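Local coordinates for hemolysin-like protein containing CBS domains (Oenococcus oeni, PDB 3OCO) that is of unknown molecular function but carries a pair of CBS domains from a longer membrane protein that may bind flavin adenine dinucleotide, at residues V96-N101 / P117-I122. Numbering follows the deposited sequence.
Sequences VSVPEN and PMAIVI
Val-96 and Val-98 bind Met-118, Ile-120 and Ile-122 through four backbone hydrogen bonds, joining strands 96-99 and 119-122 in parallel. Val-96 N donates to Met-118 O at 3.2 Å, and Val-96 O accepts from Ile-120 N at 2.7 Å. Val-98 repeats the pattern: its N donates to Ile-120 O and its O accepts from Ile-122 N, both at 2.9 Å. All four are nearly straight, at least 160° at the hydrogen. CA-H...O contacts from Ala-119, Ser-97 and Val-121 supplement them.

In apolar contact on one face, Val-96 CG1 lies 4.0 Å from Ala-119 CB, and Val-98 CG2 approaches Val-121 CG2. Helix 104-113 packs here, with Met-111 touching Val-96 and Ala-119. On the other face, a nearly eclipsed chi1 of -12° swings the end of Ile-122 across to Ser-97. Ile-122 CD1 lies 3.4 Å from Ser-97 CB, closer than usual, so this detail is doubtful. Ile-120 here touches Ile-67 of strand 66-72.

Just past strand 96-99, the Glu-100 side chain crosses that of Val-121 at about a right angle. Val-121 CG1, anti to the backbone N (chi1 -170°), is the branch that meets Glu-100 CG, at 3.8 Å. Glu-100 OE2 is held by a hydrogen bond to Ser-129 OG.

Strand 96-99, helix 104-113 and strand 119-122 form a beta-alpha-beta crossover, characteristic of the CBS domain fold.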
loop_
_atom_site.group_PDB
_atom_site.type_symbol
_atom_site.label_atom_id
_atom_site.label_comp_id
_atom_site.label_asym_id
_atom_site.label_seq_id
_atom_site.Cartn_x
_atom_site.Cartn_y
_atom_site.Cartn_z
ATOM N N VAL A 96 -9.744 -4.525 -13.157
ATOM C CA VAL A 96 -9.539 -4.647 -14.589
ATOM C C VAL A 96 -8.856 -5.994 -14.868
ATOM O O VAL A 96 -8.047 -6.476 -14.071
ATOM C CB VAL A 96 -8.753 -3.450 -15.160
ATOM C CG1 VAL A 96 -7.304 -3.480 -14.684
ATOM C CG2 VAL A 96 -8.825 -3.440 -16.677
ATOM N N SER A 97 -9.218 -6.632 -15.973
ATOM C CA SER A 97 -8.589 -7.895 -16.309
ATOM C C SER A 97 -7.648 -7.698 -17.483
ATOM O O SER A 97 -7.879 -6.848 -18.352
ATOM C CB SER A 97 -9.642 -8.969 -16.606
ATOM O OG SER A 97 -10.469 -8.606 -17.697
ATOM N N VAL A 98 -6.566 -8.465 -17.489
ATOM C CA VAL A 98 -5.547 -8.341 -18.523
ATOM C C VAL A 98 -5.021 -9.734 -18.838
ATOM O O VAL A 98 -5.005 -10.588 -17.946
ATOM C CB VAL A 98 -4.363 -7.444 -18.053
ATOM C CG1 VAL A 98 -4.870 -6.144 -17.419
ATOM C CG2 VAL A 98 -3.473 -8.177 -17.062
ATOM N N PRO A 99 -4.574 -9.962 -20.098
ATOM C CA PRO A 99 -4.032 -11.259 -20.527
ATOM C C PRO A 99 -2.638 -11.512 -19.965
ATOM O O PRO A 99 -1.916 -10.551 -19.680
ATOM C CB PRO A 99 -3.954 -11.130 -22.060
ATOM C CG PRO A 99 -4.400 -9.715 -22.402
ATOM C CD PRO A 99 -4.400 -8.925 -21.132
ATOM N N GLU A 100 -2.263 -12.782 -19.809
ATOM C CA GLU A 100 -0.940 -13.142 -19.277
ATOM C C GLU A 100 0.214 -12.447 -19.977
ATOM O O GLU A 100 1.271 -12.222 -19.384
ATOM C CB GLU A 100 -0.716 -14.649 -19.362
ATOM C CG GLU A 100 -1.369 -15.439 -18.266
ATOM C CD GLU A 100 -1.561 -16.888 -18.643
ATOM O OE1 GLU A 100 -0.756 -17.416 -19.440
ATOM O OE2 GLU A 100 -2.526 -17.503 -18.152
ATOM N N ASN A 101 0.024 -12.113 -21.245
ATOM C CA ASN A 101 1.130 -11.610 -22.045
ATOM C C ASN A 101 1.211 -10.085 -22.145
ATOM O O ASN A 101 2.092 -9.568 -22.821
ATOM C CB ASN A 101 1.139 -12.248 -23.441
ATOM C CG ASN A 101 -0.148 -11.997 -24.200
ATOM O OD1 ASN A 101 -0.385 -10.899 -24.702
ATOM N ND2 ASN A 101 -0.997 -13.016 -24.274
ATOM N N PRO A 117 -6.962 -0.401 -8.499
ATOM C CA PRO A 117 -5.640 -0.738 -7.971
ATOM C C PRO A 117 -5.375 -2.236 -8.123
ATOM O O PRO A 117 -4.380 -2.769 -7.632
ATOM C CB PRO A 117 -5.760 -0.370 -6.486
ATOM C CG PRO A 117 -7.266 -0.190 -6.218
ATOM C CD PRO A 117 -8.000 -0.571 -7.474
HETATM N N MSE A 118 -6.275 -2.928 -8.812
HETATM C CA MSE A 118 -6.073 -4.348 -9.019
HETATM C C MSE A 118 -6.337 -4.783 -10.447
HETATM O O MSE A 118 -7.375 -4.478 -11.023
HETATM C CB MSE A 118 -6.900 -5.183 -8.047
HETATM C CG MSE A 118 -6.726 -6.680 -8.296
HETATM SE SE MSE A 118 -7.336 -7.795 -6.840
HETATM C CE MSE A 118 -9.200 -8.051 -7.322
ATOM N N ALA A 119 -5.367 -5.486 -11.009
ATOM C CA ALA A 119 -5.534 -6.124 -12.297
ATOM C C ALA A 119 -5.614 -7.618 -12.060
ATOM O O ALA A 119 -4.859 -8.162 -11.250
ATOM C CB ALA A 119 -4.370 -5.805 -13.182
ATOM N N ILE A 120 -6.533 -8.283 -12.754
ATOM C CA ILE A 120 -6.626 -9.726 -12.655
ATOM C C ILE A 120 -6.049 -10.310 -13.932
ATOM O O ILE A 120 -6.506 -9.972 -15.036
ATOM C CB ILE A 120 -8.096 -10.209 -12.459
ATOM C CG1 ILE A 120 -8.616 -9.861 -11.065
ATOM C CG2 ILE A 120 -8.170 -11.697 -12.569
ATOM C CD1 ILE A 120 -8.606 -8.410 -10.741
ATOM N N VAL A 121 -5.037 -11.164 -13.785
ATOM C CA VAL A 121 -4.397 -11.789 -14.939
ATOM C C VAL A 121 -5.171 -13.057 -15.359
ATOM O O VAL A 121 -5.304 -13.995 -14.563
ATOM C CB VAL A 121 -2.912 -12.131 -14.663
ATOM C CG1 VAL A 121 -2.214 -12.540 -15.954
ATOM C CG2 VAL A 121 -2.186 -10.946 -14.048
ATOM N N ILE A 122 -5.678 -13.072 -16.598
ATOM C CA ILE A 122 -6.599 -14.124 -17.086
ATOM C C ILE A 122 -5.937 -15.061 -18.094
ATOM O O ILE A 122 -5.197 -14.607 -18.959
ATOM C CB ILE A 122 -7.792 -13.518 -17.863
ATOM C CG1 ILE A 122 -7.886 -12.011 -17.683
ATOM C CG2 ILE A 122 -9.091 -14.175 -17.484
ATOM C CD1 ILE A 122 -8.682 -11.360 -18.804
#